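Local coordinates for IPT/TIG domain-containing protein BACOVA_02650 (Bacteroides ovatus, PDB 5E7H), which binds polysaccharide at the cell surface and probably captures xyloglucan before its transport into the periplasm for degradation, at residues G36-P41 with L58-T63. Sequence-based numbering, arbitrary orientation.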
# COMPACT_ATOMS: atom_id res chain seq x y z
N GLY A 36 8.54 18.62 -3.14
CA GLY A 36 9.32 19.71 -3.73
C GLY A 36 9.63 19.50 -5.22
O GLY A 36 10.62 20.03 -5.75
N GLU A 37 8.76 18.77 -5.91
CA GLU A 37 8.93 18.53 -7.35
C GLU A 37 7.87 19.19 -8.21
O GLU A 37 8.18 19.69 -9.28
CB GLU A 37 8.93 17.03 -7.62
CG GLU A 37 10.14 16.36 -7.01
CD GLU A 37 10.27 14.90 -7.35
OE1 GLU A 37 9.69 14.45 -8.37
OE2 GLU A 37 10.96 14.20 -6.59
N PHE A 38 6.63 19.17 -7.75
CA PHE A 38 5.54 19.82 -8.49
C PHE A 38 4.40 20.20 -7.56
O PHE A 38 4.25 19.63 -6.49
CB PHE A 38 5.04 18.90 -9.61
CG PHE A 38 4.54 17.56 -9.14
CD1 PHE A 38 5.40 16.45 -9.03
CD2 PHE A 38 3.20 17.37 -8.80
CE1 PHE A 38 4.94 15.23 -8.60
CE2 PHE A 38 2.75 16.15 -8.36
CZ PHE A 38 3.61 15.07 -8.26
N ASP A 39 3.57 21.15 -8.01
CA ASP A 39 2.40 21.62 -7.27
C ASP A 39 1.13 21.04 -7.87
O ASP A 39 1.07 20.77 -9.07
CB ASP A 39 2.29 23.16 -7.27
CG ASP A 39 3.44 23.84 -6.56
OD1 ASP A 39 4.00 23.25 -5.63
OD2 ASP A 39 3.75 24.99 -6.92
N ILE A 40 0.12 20.86 -7.04
CA ILE A 40 -1.22 20.53 -7.51
C ILE A 40 -1.92 21.85 -7.84
O ILE A 40 -1.99 22.73 -6.99
CB ILE A 40 -2.04 19.76 -6.44
CG1 ILE A 40 -1.26 18.53 -5.93
CG2 ILE A 40 -3.42 19.38 -6.98
CD1 ILE A 40 -0.98 17.47 -6.95
N PRO A 41 -2.43 21.99 -9.08
CA PRO A 41 -3.21 23.19 -9.43
C PRO A 41 -4.31 23.46 -8.41
O PRO A 41 -5.07 22.54 -8.13
CB PRO A 41 -3.80 22.85 -10.80
CG PRO A 41 -2.88 21.83 -11.36
CD PRO A 41 -2.39 21.03 -10.19
N LEU A 58 -3.51 12.52 -8.12
CA LEU A 58 -2.06 12.59 -8.28
C LEU A 58 -1.73 12.62 -9.79
O LEU A 58 -1.99 11.63 -10.48
CB LEU A 58 -1.36 11.42 -7.58
CG LEU A 58 0.17 11.49 -7.59
CD1 LEU A 58 0.67 12.61 -6.72
CD2 LEU A 58 0.75 10.17 -7.15
N PRO A 59 -1.18 13.72 -10.31
CA PRO A 59 -1.04 13.82 -11.77
C PRO A 59 0.19 13.11 -12.36
O PRO A 59 0.21 12.82 -13.57
CB PRO A 59 -0.95 15.31 -12.01
CG PRO A 59 -0.37 15.87 -10.78
CD PRO A 59 -0.87 15.00 -9.65
N GLN A 60 1.19 12.84 -11.53
CA GLN A 60 2.43 12.22 -11.97
C GLN A 60 3.14 11.69 -10.73
O GLN A 60 2.81 12.11 -9.62
CB GLN A 60 3.33 13.20 -12.71
CG GLN A 60 3.75 14.38 -11.84
CD GLN A 60 4.45 15.49 -12.59
OE1 GLN A 60 3.83 16.49 -12.95
NE2 GLN A 60 5.75 15.34 -12.79
N ALA A 61 4.07 10.76 -10.91
CA ALA A 61 4.84 10.20 -9.79
C ALA A 61 6.01 11.11 -9.44
O ALA A 61 6.78 11.50 -10.31
CB ALA A 61 5.35 8.83 -10.13
N PRO A 62 6.18 11.42 -8.14
CA PRO A 62 7.47 11.96 -7.70
C PRO A 62 8.62 11.02 -8.06
O PRO A 62 8.45 9.81 -8.01
CB PRO A 62 7.31 12.03 -6.17
CG PRO A 62 5.87 11.85 -5.89
CD PRO A 62 5.28 11.10 -7.02
N THR A 63 9.78 11.59 -8.39
CA THR A 63 10.96 10.80 -8.73
C THR A 63 11.80 10.51 -7.48
O THR A 63 12.67 9.65 -7.52
CB THR A 63 11.86 11.52 -9.77
OG1 THR A 63 12.45 12.68 -9.18
CG2 THR A 63 11.03 11.96 -10.99
O HOH W 1 7.63 13.98 -10.97
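E37 OE1 accepts the backbone N-H of T63, N to OE1 2.9 Å, in a nearly straight bond (171°), using the lone pair on the side of OE2. T63 OG1 lies 3.4 Å from both E37 OE1 and E37 OE2, close enough for a weak bond to one or the other, and Q64 N adds a weak bond to OE2. One water accepts from Q60 NE2 (2.9 Å), donates to A61 O (2.7 Å) and reaches E37 OE1 only weakly.

The next residue, F38, at the start of strand 38-40, turns its ring toward the loop. Q60 CG, set between its own N and carbonyl carbon (chi1 62°), lies over one face, 3.7 Å from the centroid, a CH-pi contact; beyond it amide and ring stack with planes 12° apart. L58 CD1 meets the ring's edge, and P59 CG touches F38 CE2 at 4.0 Å. Cutting F38 back to an alanine is likely to leave the Q60 amide without its stacking surface and open a gap beside P59 and L58. I40 CD1 then packs on P59 CD at 3.7 Å.

Within this IPT/TIG domain, E37 and F38, a classic beta bulge facing I34, thus divide the work without backbone-to-backbone hydrogen bonds: carboxylate holds T63, ring and prolines the rest, burying Q60 O without a hydrogen-bond partner.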